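Side-chain contacts in geranyltranstransferase (Thermotoga maritima, PDB 2FTZ), which probably catalyses the condensation of geranyl diphosphate with isopentenyl diphosphate to give farnesyl diphosphate, the reaction of its enzyme class: residues A[74-77]-A[78-81]; A[19-22]-A[23-27]; A[166-169]-A[170-173]; A[149-152]-A[153-157]; A[105-108]-A[109-113]. All coordinates share one frame; numbering follows the deposited sequence.

Interaction 1. Residues A[74-77]-A[78-81]; sequences AVEL and FHTA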
loop_
_atom_site.group_PDB
_atom_site.type_symbol
_atom_site.label_atom_id
_atom_site.label_comp_id
_atom_site.label_asym_id
_atom_site.label_seq_id
_atom_site.Cartn_x
_atom_site.Cartn_y
_atom_site.Cartn_z
ATOM N N ALA A 74 -9.466 5.958 -7.700
ATOM C CA ALA A 74 -8.707 5.462 -6.543
ATOM C C ALA A 74 -9.352 4.260 -5.862
ATOM O O ALA A 74 -8.694 3.237 -5.581
ATOM C CB ALA A 74 -8.494 6.563 -5.527
ATOM N N VAL A 75 -10.646 4.366 -5.592
ATOM C CA VAL A 75 -11.363 3.279 -4.942
ATOM C C VAL A 75 -11.347 1.992 -5.793
ATOM O O VAL A 75 -11.136 0.897 -5.258
ATOM C CB VAL A 75 -12.775 3.718 -4.526
ATOM C CG1 VAL A 75 -13.628 2.524 -4.250
ATOM C CG2 VAL A 75 -12.682 4.636 -3.259
ATOM N N GLU A 76 -11.510 2.136 -7.098
ATOM C CA GLU A 76 -11.529 0.973 -7.950
ATOM C C GLU A 76 -10.145 0.302 -8.064
ATOM O O GLU A 76 -10.043 -0.918 -8.126
ATOM C CB GLU A 76 -12.044 1.350 -9.319
ATOM C CG GLU A 76 -12.386 0.140 -10.211
ATOM C CD GLU A 76 -13.495 -0.810 -9.695
ATOM O OE1 GLU A 76 -14.178 -0.621 -8.642
ATOM O OE2 GLU A 76 -13.596 -1.873 -10.311
ATOM N N LEU A 77 -9.096 1.101 -8.099
ATOM C CA LEU A 77 -7.707 0.581 -8.181
ATOM C C LEU A 77 -7.408 -0.167 -6.893
ATOM O O LEU A 77 -6.843 -1.246 -6.897
ATOM C CB LEU A 77 -6.716 1.744 -8.400
ATOM C CG LEU A 77 -6.653 2.447 -9.760
ATOM C CD1 LEU A 77 -5.657 3.630 -9.740
ATOM C CD2 LEU A 77 -6.318 1.460 -10.854
ATOM N N PHE A 78 -7.828 0.411 -5.786
ATOM C CA PHE A 78 -7.636 -0.226 -4.474
ATOM C C PHE A 78 -8.377 -1.547 -4.374
ATOM O O PHE A 78 -7.809 -2.579 -3.962
ATOM C CB PHE A 78 -8.069 0.697 -3.343
ATOM C CG PHE A 78 -7.551 0.250 -1.994
ATOM C CD1 PHE A 78 -8.268 -0.626 -1.226
ATOM C CD2 PHE A 78 -6.320 0.688 -1.525
ATOM C CE1 PHE A 78 -7.761 -1.063 0.014
ATOM C CE2 PHE A 78 -5.837 0.267 -0.271
ATOM C CZ PHE A 78 -6.541 -0.582 0.470
ATOM N N HIS A 79 -9.649 -1.526 -4.755
ATOM C CA HIS A 79 -10.454 -2.726 -4.848
ATOM C C HIS A 79 -9.774 -3.804 -5.684
ATOM O O HIS A 79 -9.694 -4.971 -5.234
ATOM C CB HIS A 79 -11.831 -2.356 -5.428
ATOM C CG HIS A 79 -12.749 -3.503 -5.604
ATOM N ND1 HIS A 79 -13.092 -4.347 -4.566
ATOM C CD2 HIS A 79 -13.407 -3.949 -6.698
ATOM C CE1 HIS A 79 -13.907 -5.270 -5.032
ATOM N NE2 HIS A 79 -14.103 -5.057 -6.315
ATOM N N THR A 80 -9.337 -3.432 -6.904
ATOM C CA THR A 80 -8.574 -4.351 -7.773
ATOM C C THR A 80 -7.392 -5.009 -7.071
ATOM O O THR A 80 -7.224 -6.252 -7.129
ATOM C CB THR A 80 -8.118 -3.689 -9.059
ATOM O OG1 THR A 80 -9.247 -3.039 -9.656
ATOM C CG2 THR A 80 -7.540 -4.732 -10.079
ATOM N N ALA A 81 -6.595 -4.192 -6.412
ATOM C CA ALA A 81 -5.389 -4.673 -5.733
ATOM C C ALA A 81 -5.799 -5.697 -4.673
ATOM O O ALA A 81 -5.146 -6.738 -4.492
ATOM C CB ALA A 81 -4.668 -3.517 -5.066
HETATM O O HOH W 1 -11.357 -3.747 -10.998
#

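Interaction 2. Residues A[19-22]-A[23-27]; sequences EERI and REILR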
loop_
_atom_site.group_PDB
_atom_site.type_symbol
_atom_site.label_atom_id
_atom_site.label_comp_id
_atom_site.label_asym_id
_atom_site.label_seq_id
_atom_site.Cartn_x
_atom_site.Cartn_y
_atom_site.Cartn_z
ATOM N N GLU A 19 -13.550 3.615 -16.918
ATOM C CA GLU A 19 -12.754 2.675 -17.738
ATOM C C GLU A 19 -11.623 3.420 -18.450
ATOM O O GLU A 19 -10.475 2.972 -18.469
ATOM C CB GLU A 19 -13.594 1.962 -18.811
ATOM C CG GLU A 19 -14.822 1.126 -18.371
ATOM C CD GLU A 19 -14.492 -0.086 -17.529
ATOM O OE1 GLU A 19 -13.314 -0.513 -17.541
ATOM O OE2 GLU A 19 -15.427 -0.628 -16.870
ATOM N N GLU A 20 -11.948 4.565 -19.034
ATOM C CA GLU A 20 -10.964 5.373 -19.782
ATOM C C GLU A 20 -9.818 5.895 -18.902
ATOM O O GLU A 20 -8.636 5.810 -19.265
ATOM C CB GLU A 20 -11.680 6.559 -20.455
ATOM C CG GLU A 20 -10.851 7.311 -21.431
ATOM C CD GLU A 20 -11.682 8.358 -22.214
ATOM O OE1 GLU A 20 -12.868 8.593 -21.860
ATOM O OE2 GLU A 20 -11.130 8.947 -23.165
ATOM N N ARG A 21 -10.166 6.381 -17.713
ATOM C CA ARG A 21 -9.161 6.868 -16.778
ATOM C C ARG A 21 -8.285 5.723 -16.280
ATOM O O ARG A 21 -7.068 5.874 -16.145
ATOM C CB ARG A 21 -9.822 7.571 -15.587
ATOM C CG ARG A 21 -8.847 8.133 -14.570
ATOM C CD ARG A 21 -7.854 9.129 -15.147
ATOM N NE ARG A 21 -8.510 10.350 -15.588
ATOM C CZ ARG A 21 -8.995 11.296 -14.779
ATOM N NH1 ARG A 21 -8.932 11.180 -13.452
ATOM N NH2 ARG A 21 -9.552 12.377 -15.305
ATOM N N ILE A 22 -8.901 4.588 -15.977
ATOM C CA ILE A 22 -8.149 3.403 -15.560
ATOM C C ILE A 22 -7.153 2.973 -16.634
ATOM O O ILE A 22 -5.978 2.699 -16.333
ATOM C CB ILE A 22 -9.092 2.244 -15.211
ATOM C CG1 ILE A 22 -9.766 2.543 -13.858
ATOM C CG2 ILE A 22 -8.316 0.872 -15.134
ATOM C CD1 ILE A 22 -10.878 1.526 -13.565
ATOM N N ARG A 23 -7.592 2.927 -17.879
ATOM C CA ARG A 23 -6.672 2.596 -18.976
ATOM C C ARG A 23 -5.526 3.624 -19.125
ATOM O O ARG A 23 -4.389 3.243 -19.386
ATOM C CB ARG A 23 -7.449 2.359 -20.268
ATOM C CG ARG A 23 -8.256 1.057 -20.253
ATOM C CD ARG A 23 -8.796 0.699 -21.632
ATOM N NE ARG A 23 -9.552 -0.556 -21.618
ATOM C CZ ARG A 23 -9.033 -1.787 -21.595
ATOM N NH1 ARG A 23 -7.719 -1.993 -21.564
ATOM N NH2 ARG A 23 -9.855 -2.836 -21.600
ATOM N N GLU A 24 -5.791 4.905 -18.910
ATOM C CA GLU A 24 -4.741 5.933 -18.924
ATOM C C GLU A 24 -3.701 5.731 -17.840
ATOM O O GLU A 24 -2.455 5.795 -18.097
ATOM C CB GLU A 24 -5.350 7.346 -18.766
ATOM C CG GLU A 24 -6.034 7.923 -19.995
ATOM C CD GLU A 24 -6.983 9.105 -19.674
ATOM O OE1 GLU A 24 -7.074 9.512 -18.490
ATOM O OE2 GLU A 24 -7.655 9.608 -20.610
ATOM N N ILE A 25 -4.173 5.539 -16.607
ATOM C CA ILE A 25 -3.277 5.354 -15.484
ATOM C C ILE A 25 -2.437 4.078 -15.597
ATOM O O ILE A 25 -1.278 4.057 -15.187
ATOM C CB ILE A 25 -4.065 5.352 -14.145
ATOM C CG1 ILE A 25 -4.698 6.719 -13.918
ATOM C CG2 ILE A 25 -3.152 4.968 -12.976
ATOM C CD1 ILE A 25 -5.739 6.690 -12.783
ATOM N N LEU A 26 -3.051 3.005 -16.102
ATOM C CA LEU A 26 -2.395 1.730 -16.183
ATOM C C LEU A 26 -1.731 1.401 -17.511
ATOM O O LEU A 26 -1.236 0.282 -17.673
ATOM C CB LEU A 26 -3.373 0.627 -15.783
ATOM C CG LEU A 26 -3.905 0.717 -14.349
ATOM C CD1 LEU A 26 -4.888 -0.406 -14.077
ATOM C CD2 LEU A 26 -2.796 0.722 -13.304
ATOM N N ARG A 27 -1.646 2.366 -18.426
ATOM C CA ARG A 27 -0.940 2.176 -19.694
ATOM C C ARG A 27 0.534 1.924 -19.349
ATOM O O ARG A 27 1.173 2.791 -18.737
ATOM C CB ARG A 27 -1.051 3.453 -20.514
ATOM C CG ARG A 27 -0.484 3.354 -21.954
ATOM C CD ARG A 27 -0.715 4.637 -22.643
ATOM N NE ARG A 27 -0.184 4.620 -24.019
ATOM C CZ ARG A 27 -0.376 5.617 -24.858
ATOM N NH1 ARG A 27 -1.103 6.686 -24.494
ATOM N NH2 ARG A 27 0.095 5.522 -26.081
#

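Interaction 3. Residues A[166-169]-A[170-173]; sequences EMVE and RMYA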
loop_
_atom_site.group_PDB
_atom_site.type_symbol
_atom_site.label_atom_id
_atom_site.label_comp_id
_atom_site.label_asym_id
_atom_site.label_seq_id
_atom_site.Cartn_x
_atom_site.Cartn_y
_atom_site.Cartn_z
ATOM N N GLU A 166 -20.340 -11.302 17.135
ATOM C CA GLU A 166 -19.877 -9.911 17.085
ATOM C C GLU A 166 -18.571 -9.781 16.305
ATOM O O GLU A 166 -18.396 -8.840 15.487
ATOM C CB GLU A 166 -19.674 -9.380 18.507
ATOM C CG GLU A 166 -19.175 -7.940 18.582
ATOM C CD GLU A 166 -18.972 -7.467 20.036
ATOM O OE1 GLU A 166 -19.774 -7.864 20.920
ATOM O OE2 GLU A 166 -18.016 -6.693 20.284
ATOM N N MET A 167 -17.660 -10.718 16.533
ATOM C CA MET A 167 -16.393 -10.730 15.770
ATOM C C MET A 167 -16.625 -10.917 14.266
ATOM O O MET A 167 -15.932 -10.304 13.393
ATOM C CB MET A 167 -15.452 -11.827 16.349
ATOM C CG MET A 167 -14.869 -11.452 17.709
ATOM S SD MET A 167 -14.124 -12.896 18.515
ATOM C CE MET A 167 -12.748 -13.257 17.470
ATOM N N VAL A 168 -17.565 -11.790 13.897
ATOM C CA VAL A 168 -17.858 -11.960 12.465
ATOM C C VAL A 168 -18.446 -10.712 11.885
ATOM O O VAL A 168 -18.067 -10.261 10.802
ATOM C CB VAL A 168 -18.820 -13.184 12.209
ATOM C CG1 VAL A 168 -19.098 -13.286 10.677
ATOM C CG2 VAL A 168 -18.203 -14.424 12.762
ATOM N N GLU A 169 -19.379 -10.091 12.594
ATOM C CA GLU A 169 -19.987 -8.853 12.112
ATOM C C GLU A 169 -18.945 -7.711 11.982
ATOM O O GLU A 169 -18.938 -6.971 10.996
ATOM C CB GLU A 169 -21.088 -8.414 13.046
ATOM C CG GLU A 169 -22.244 -9.324 13.100
ATOM C CD GLU A 169 -23.345 -8.772 13.999
ATOM O OE1 GLU A 169 -23.764 -7.596 13.806
ATOM O OE2 GLU A 169 -23.785 -9.532 14.868
ATOM N N ARG A 170 -18.022 -7.634 12.928
ATOM C CA ARG A 170 -16.919 -6.650 12.820
ATOM C C ARG A 170 -16.031 -6.924 11.593
ATOM O O ARG A 170 -15.679 -6.009 10.878
ATOM C CB ARG A 170 -16.075 -6.603 14.093
ATOM C CG ARG A 170 -14.923 -5.600 14.034
ATOM C CD ARG A 170 -14.096 -5.647 15.236
ATOM N NE ARG A 170 -14.896 -5.309 16.397
ATOM C CZ ARG A 170 -15.202 -6.155 17.377
ATOM N NH1 ARG A 170 -14.755 -7.416 17.380
ATOM N NH2 ARG A 170 -15.963 -5.725 18.366
ATOM N N MET A 171 -15.671 -8.195 11.367
ATOM C CA MET A 171 -14.897 -8.597 10.235
ATOM C C MET A 171 -15.579 -8.154 8.917
ATOM O O MET A 171 -14.909 -7.642 8.003
ATOM C CB MET A 171 -14.599 -10.127 10.275
ATOM C CG MET A 171 -13.731 -10.599 9.140
ATOM S SD MET A 171 -14.696 -11.161 7.748
ATOM C CE MET A 171 -15.457 -12.699 8.420
ATOM N N TYR A 172 -16.898 -8.316 8.809
ATOM C CA TYR A 172 -17.641 -7.783 7.627
ATOM C C TYR A 172 -17.551 -6.259 7.478
ATOM O O TYR A 172 -17.271 -5.750 6.339
ATOM C CB TYR A 172 -19.109 -8.223 7.698
ATOM C CG TYR A 172 -19.396 -9.631 7.225
ATOM C CD1 TYR A 172 -18.517 -10.688 7.515
ATOM C CD2 TYR A 172 -20.549 -9.930 6.517
ATOM C CE1 TYR A 172 -18.771 -11.975 7.098
ATOM C CE2 TYR A 172 -20.827 -11.240 6.110
ATOM C CZ TYR A 172 -19.928 -12.265 6.417
ATOM O OH TYR A 172 -20.146 -13.554 5.982
ATOM N N ALA A 173 -17.713 -5.565 8.598
ATOM C CA ALA A 173 -17.720 -4.105 8.643
ATOM C C ALA A 173 -16.328 -3.607 8.205
ATOM O O ALA A 173 -16.212 -2.583 7.516
ATOM C CB ALA A 173 -18.058 -3.590 10.076
HETATM O O HOH W 2 -15.695 -8.854 19.970
HETATM O O HOH W 3 -13.516 -9.158 14.773
#

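Interaction 4. Residues A[149-152]-A[153-157]; sequences GEAM and DVEFE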
loop_
_atom_site.group_PDB
_atom_site.type_symbol
_atom_site.label_atom_id
_atom_site.label_comp_id
_atom_site.label_asym_id
_atom_site.label_seq_id
_atom_site.Cartn_x
_atom_site.Cartn_y
_atom_site.Cartn_z
ATOM N N GLY A 149 -9.720 -6.409 8.409
ATOM C CA GLY A 149 -10.811 -7.295 8.022
ATOM C C GLY A 149 -10.388 -8.559 7.294
ATOM O O GLY A 149 -10.848 -9.654 7.581
ATOM N N GLU A 150 -9.526 -8.418 6.288
ATOM C CA GLU A 150 -8.952 -9.555 5.565
ATOM C C GLU A 150 -8.154 -10.471 6.521
ATOM O O GLU A 150 -8.247 -11.698 6.432
ATOM C CB GLU A 150 -8.061 -9.022 4.396
ATOM C CG GLU A 150 -7.425 -10.062 3.559
ATOM C CD GLU A 150 -8.402 -10.918 2.762
ATOM O OE1 GLU A 150 -9.654 -10.710 2.786
ATOM O OE2 GLU A 150 -7.874 -11.825 2.108
ATOM N N ALA A 151 -7.316 -9.880 7.372
ATOM C CA ALA A 151 -6.562 -10.637 8.379
ATOM C C ALA A 151 -7.500 -11.440 9.281
ATOM O O ALA A 151 -7.226 -12.588 9.633
ATOM C CB ALA A 151 -5.646 -9.668 9.231
ATOM N N MET A 152 -8.586 -10.805 9.705
ATOM C CA MET A 152 -9.560 -11.505 10.573
ATOM C C MET A 152 -10.154 -12.663 9.815
ATOM O O MET A 152 -10.297 -13.745 10.347
ATOM C CB MET A 152 -10.686 -10.564 10.986
ATOM C CG MET A 152 -10.263 -9.474 11.999
ATOM S SD MET A 152 -11.581 -8.296 12.244
ATOM C CE MET A 152 -10.780 -7.029 13.254
ATOM N N ASP A 153 -10.477 -12.455 8.546
ATOM C CA ASP A 153 -11.122 -13.548 7.765
ATOM C C ASP A 153 -10.162 -14.748 7.696
ATOM O O ASP A 153 -10.558 -15.880 7.907
ATOM C CB ASP A 153 -11.470 -13.032 6.361
ATOM C CG ASP A 153 -12.644 -13.780 5.687
ATOM O OD1 ASP A 153 -13.380 -14.579 6.317
ATOM O OD2 ASP A 153 -12.856 -13.460 4.508
ATOM N N VAL A 154 -8.919 -14.485 7.341
ATOM C CA VAL A 154 -7.882 -15.508 7.232
ATOM C C VAL A 154 -7.644 -16.232 8.566
ATOM O O VAL A 154 -7.587 -17.476 8.629
ATOM C CB VAL A 154 -6.573 -14.892 6.683
ATOM C CG1 VAL A 154 -5.386 -15.837 6.824
ATOM C CG2 VAL A 154 -6.783 -14.482 5.192
ATOM N N GLU A 155 -7.464 -15.452 9.619
ATOM C CA GLU A 155 -7.172 -15.991 10.936
ATOM C C GLU A 155 -8.340 -16.751 11.580
ATOM O O GLU A 155 -8.109 -17.759 12.236
ATOM C CB GLU A 155 -6.640 -14.873 11.843
ATOM C CG GLU A 155 -5.270 -14.351 11.339
ATOM C CD GLU A 155 -4.550 -13.455 12.295
ATOM O OE1 GLU A 155 -4.587 -13.754 13.502
ATOM O OE2 GLU A 155 -3.886 -12.496 11.824
ATOM N N PHE A 156 -9.561 -16.244 11.428
ATOM C CA PHE A 156 -10.742 -16.912 11.961
ATOM C C PHE A 156 -10.872 -18.290 11.347
ATOM O O PHE A 156 -11.330 -19.227 12.021
ATOM C CB PHE A 156 -12.031 -16.140 11.668
ATOM C CG PHE A 156 -12.213 -14.828 12.420
ATOM C CD1 PHE A 156 -11.336 -14.390 13.412
ATOM C CD2 PHE A 156 -13.305 -14.010 12.080
ATOM C CE1 PHE A 156 -11.558 -13.155 14.048
ATOM C CE2 PHE A 156 -13.536 -12.825 12.710
ATOM C CZ PHE A 156 -12.692 -12.393 13.715
ATOM N N GLU A 157 -10.527 -18.406 10.076
ATOM C CA GLU A 157 -10.584 -19.673 9.322
ATOM C C GLU A 157 -9.517 -20.644 9.791
ATOM O O GLU A 157 -9.760 -21.843 9.876
ATOM C CB GLU A 157 -10.415 -19.400 7.816
ATOM C CG GLU A 157 -10.241 -20.635 6.950
ATOM C CD GLU A 157 -9.947 -20.358 5.485
ATOM O OE1 GLU A 157 -9.389 -19.289 5.104
ATOM O OE2 GLU A 157 -10.265 -21.263 4.684
HETATM O O HOH W 4 -11.418 -12.651 2.521
#

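Interaction 5. Residues A[105-108]-A[109-113]; sequences RTYG and EDIAL. With EDO (1,2-ethanediol), chain F; EDO (1,2-ethanediol), chain G.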
loop_
_atom_site.group_PDB
_atom_site.type_symbol
_atom_site.label_atom_id
_atom_site.label_comp_id
_atom_site.label_asym_id
_atom_site.label_seq_id
_atom_site.Cartn_x
_atom_site.Cartn_y
_atom_site.Cartn_z
ATOM N N ARG A 105 -2.171 -16.833 -12.010
ATOM C CA ARG A 105 -2.219 -17.936 -12.979
ATOM C C ARG A 105 -1.762 -17.452 -14.370
ATOM O O ARG A 105 -1.216 -18.221 -15.157
ATOM C CB ARG A 105 -3.635 -18.545 -13.051
ATOM C CG ARG A 105 -4.070 -19.292 -11.776
ATOM C CD ARG A 105 -3.373 -20.616 -11.609
ATOM N NE ARG A 105 -3.764 -21.559 -12.649
ATOM C CZ ARG A 105 -3.156 -22.721 -12.878
ATOM N NH1 ARG A 105 -2.114 -23.099 -12.140
ATOM N NH2 ARG A 105 -3.589 -23.512 -13.860
ATOM N N THR A 106 -1.955 -16.162 -14.641
ATOM C CA THR A 106 -1.643 -15.583 -15.933
ATOM C C THR A 106 -0.183 -15.156 -15.971
ATOM O O THR A 106 0.517 -15.443 -16.944
ATOM C CB THR A 106 -2.586 -14.404 -16.246
ATOM O OG1 THR A 106 -3.962 -14.822 -16.076
ATOM C CG2 THR A 106 -2.377 -13.900 -17.666
ATOM N N TYR A 107 0.289 -14.524 -14.885
ATOM C CA TYR A 107 1.594 -13.884 -14.857
ATOM C C TYR A 107 2.612 -14.457 -13.894
ATOM O O TYR A 107 3.781 -14.101 -13.987
ATOM C CB TYR A 107 1.411 -12.407 -14.515
ATOM C CG TYR A 107 0.715 -11.688 -15.619
ATOM C CD1 TYR A 107 1.424 -11.240 -16.757
ATOM C CD2 TYR A 107 -0.659 -11.498 -15.577
ATOM C CE1 TYR A 107 0.780 -10.611 -17.775
ATOM C CE2 TYR A 107 -1.311 -10.857 -16.589
ATOM C CZ TYR A 107 -0.597 -10.430 -17.691
ATOM O OH TYR A 107 -1.294 -9.821 -18.690
ATOM N N GLY A 108 2.195 -15.309 -12.954
ATOM C CA GLY A 108 3.128 -15.817 -11.938
ATOM C C GLY A 108 2.788 -15.169 -10.622
ATOM O O GLY A 108 2.258 -14.062 -10.579
ATOM N N GLU A 109 3.084 -15.865 -9.535
ATOM C CA GLU A 109 2.796 -15.379 -8.208
ATOM C C GLU A 109 3.635 -14.178 -7.822
ATOM O O GLU A 109 3.160 -13.306 -7.109
ATOM C CB GLU A 109 3.092 -16.505 -7.221
ATOM C CG GLU A 109 2.636 -16.263 -5.835
ATOM C CD GLU A 109 2.606 -17.574 -4.998
ATOM O OE1 GLU A 109 2.748 -18.696 -5.577
ATOM O OE2 GLU A 109 2.445 -17.443 -3.777
ATOM N N ASP A 110 4.885 -14.147 -8.287
ATOM C CA ASP A 110 5.778 -13.002 -8.059
ATOM C C ASP A 110 5.200 -11.726 -8.691
ATOM O O ASP A 110 5.087 -10.669 -8.049
ATOM C CB ASP A 110 7.218 -13.296 -8.581
ATOM C CG ASP A 110 7.291 -13.874 -10.045
ATOM O OD1 ASP A 110 6.275 -14.221 -10.726
ATOM O OD2 ASP A 110 8.452 -14.014 -10.514
ATOM N N ILE A 111 4.825 -11.848 -9.961
ATOM C CA ILE A 111 4.317 -10.714 -10.702
ATOM C C ILE A 111 2.999 -10.259 -10.105
ATOM O O ILE A 111 2.766 -9.048 -9.969
ATOM C CB ILE A 111 4.156 -11.060 -12.170
ATOM C CG1 ILE A 111 5.522 -11.390 -12.804
ATOM C CG2 ILE A 111 3.518 -9.907 -12.957
ATOM C CD1 ILE A 111 6.561 -10.281 -12.684
ATOM N N ALA A 112 2.138 -11.208 -9.738
ATOM C CA ALA A 112 0.831 -10.883 -9.177
ATOM C C ALA A 112 0.960 -10.137 -7.828
ATOM O O ALA A 112 0.219 -9.183 -7.561
ATOM C CB ALA A 112 -0.054 -12.145 -9.031
ATOM N N LEU A 113 1.896 -10.570 -6.990
ATOM C CA LEU A 113 2.143 -9.934 -5.683
ATOM C C LEU A 113 2.520 -8.473 -5.926
ATOM O O LEU A 113 1.996 -7.537 -5.283
ATOM C CB LEU A 113 3.302 -10.635 -4.971
ATOM C CG LEU A 113 3.780 -10.019 -3.652
ATOM C CD1 LEU A 113 2.664 -10.208 -2.634
ATOM C CD2 LEU A 113 5.087 -10.585 -3.136
HETATM C C1 EDO F . 5.498 -18.801 -9.685
HETATM O O1 EDO F . 4.124 -18.542 -10.015
HETATM C C2 EDO F . 6.315 -17.527 -9.872
HETATM O O2 EDO F . 6.866 -17.133 -8.608
HETATM C C1 EDO G . 8.979 -13.110 -13.574
HETATM O O1 EDO G . 9.065 -14.460 -13.107
HETATM C C2 EDO G . 8.575 -13.120 -15.039
HETATM O O2 EDO G . 7.855 -14.335 -15.276
HETATM O O HOH W 5 6.468 -15.199 -13.156
#

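Interaction 1. Residues A[74-77]-A[78-81]
Glu76 O takes two bonds from Thr80, one from the backbone N at 2.9 Å and one from the hydroxyl OG1 at 2.7 Å. The two donors reach the oxygen from opposite faces of the carbonyl plane. OG1 can do this because it lies beside its own backbone N (chi1 -50°), folding the hydroxyl back over the preceding turn, as suits a threonine whose polar atom is buried in a helix. A water donates to both Thr80 OG1 (2.6 Å) and Glu76 OE2 (3.0 Å), and Arg48 forms a salt bridge with OE2. Glu76 bends at chi2 (61°), bringing its carboxylate alongside the His79 ring, with planes 48° apart and OE1 3.9 Å from CD2. His79 NE2 is hydrogen-bonded to an unidentified bound ligand. Further out, the apolar residues meet other helices: Leu77 and Ala81 lie on Leu119 of helix 109-127, while the Phe78 ring meets Phe120 and, across the dimer interface, Phe121 of the second subunit. Glu76 and His79 thus look toward Arg48 and Arg50, while Leu77, Phe78 and Ala81 face helix 109-127, as in the all-helical prenyl synthase fold, where this helix leads into the first aspartate-rich motif, in this family beside the substrate pocket.

Interaction 2. Residues A[19-22]-A[23-27]
Ile22 and Leu26, one turn apart on the short amphipathic helix 19-26, form its tightly packed side. CG2 of Ile22 lies 3.8 Å from Leu26 CD1, and both side chains press on Ala42 of helix 33-43. Ile25 extends this apolar surface toward Val73 of helix 69-87 and lays its CD1 against the aliphatic part of Arg21, 3.9 Å from CG, so the arginine is hydrocarbon at its base and charge at its tip. The other side is loose and faces solvent: Glu20 and Glu24 are exposed and Arg21 partly so. In one of two conformers Glu24 brings OE2 within 4.4 Å of Glu20 OE2, like charges that the nearby arginine would probably ease. Arg21 bends at chi2 and chi3, and its guanidinium stands out from the helix, where NH1 has a salt bridge to Asp70. Its Glu24 bond, tentative because it too rests on that conformer, is looser: the flat groups are nearly coplanar (17° apart), yet NE reaches OE1 only weakly, at 3.3 Å and 127°.

Interaction 3. Residues A[166-169]-A[170-173]
Met167 O is held by two donors, Met171 N at 2.9 Å and a water at 3.0 Å. The same water also makes a weak bond to Arg170 NH1, while a second water accepts from NH1 at 3.1 Å, in the guanidinium plane, and weakly bridges to Glu166 OE2. Glu166 OE2 and Arg170 NH2 form a direct salt bridge of 3.0 Å. It uses the anti lone pair of the carboxylate, and with the planes 70° apart a single N-H is engaged, not a paired, fork-like bridge. Glu166 is extended, whereas Arg170 turns at chi3 (-61°), and that turn swings its guanidinium back over the preceding turn toward Met167. Beyond the carboxylate, Arg170 also packs on Trp30 of the second subunit. The inner side is apolar. Val168 and Tyr172 run side by side, CG1 lying 3.8 Å from CE1, and Met171 CE sits at the edge of the tyrosine ring, in its plane. Flexible Met171 packs on Met152, Asp153 and Phe156 of helix 147-158. Tyr172 suits its place by being both apolar and hydrogen-bonding: its ring is buried, but its OH bonds Asp214, part of the second aspartate-rich motif of this family. The chemistry is therefore split, a hydrated ion pair outside and an apolar layer inside that fixes the ring whose hydroxyl may help to position that aspartate.

Interaction 4. Residues A[149-152]-A[153-157]
Met152 and Phe156 supply the aromatic contact, lying side by side one turn apart. Met152 CB makes a CH-pi contact over the ring face, 4.1 Å from the centroid and 20° off the normal. The sulfur stands farther away, with SD at 5.4 Å in an oblique Met-aromatic approach. Met152 O lies over the face as well, 3.0 Å above the plane and toward the rim, because chi1 of Phe156 (-70°) carries the ring back over the preceding turn and chi2 (-6°) turns its face to the oxygen; the same oxygen accepts Phe156 N at 2.8 Å. The polar contact is indirect. A water lies 2.6 Å from both Glu150 OE1 and Asp153 OD2, acids whose nearest oxygens are 4.6 Å apart. Dimethylated Lys175 bonds OD2, and Glu150 OE1 also meets an unidentified ligand. On another face, Glu155 reaches out to Leu33 and Thr34 of the second subunit. Water and cation would thus be expected to soften the repulsion between acids, while thioether and ring, needing no polar partner, pack on Met167 and Met171 of helix 165-173.

Interaction 5. Residues A[105-108]-A[109-113]
Tyr107 meets Ile111 through its CB, 3.6 Å from Ile111 CG2, a methyl that stands oblique to the ring. The other flat group, the carboxylate of Asp110, is gripped at both oxygens. OD1 accepts weakly from Ile111 N (2.9 Å, 139°) and accepts a hydrogen bond from a water at 2.6 Å, which also donates to Tyr107 O at 3.0 Å. OD2 accepts from O1 of a 1,2-ethanediol at 2.7 Å and forms a salt bridge with Arg158 of the second subunit. Asp110 CG sits between its backbone N and carbonyl carbon (chi1 49°), turning the carboxylate back toward the start of the helix. Gly108 links helix 103-107 to helix 109-127 as N-cap residue. Its phi of 108° suits a residue without CB, since one would jam against the carbonyl oxygen of Tyr107; its own O accepts Ala112 N at 3.0 Å. A glycine offers no capping side chain, and Glu109 N instead bonds O1 of another ethanediol, probably from the crystallisation liquor, at 2.9 Å. In this crystal the helix start is therefore met by a weak bond to Asp110, in the first turn, and by an ethanediol; its partial positive charge would probably favour ionised Asp110.

In the fold
From the N terminus the order is interaction 2, 1, 5, 4 and 3. All are local contacts in series: none closes a long loop, and none nests in or crosses another. Interactions 2 and 1 touch, Ile22 and Leu26 meeting Glu76 and Leu77, which fastens helix 19-26 to the central helix 69-87. Interaction 5 spans the junction of helices 103-107 and 109-127, with about 18 Å between its centre and that of interaction 1. Interactions 4 and 3 form a second touching pair, with Met171 wedged against residues 149-153, joining helices 147-158 and 165-173. Interactions 2 and 3 lie on opposite sides of the chain's centre. Across the dimer, Val154 of interaction 4 packs on Asp110 of the second subunit.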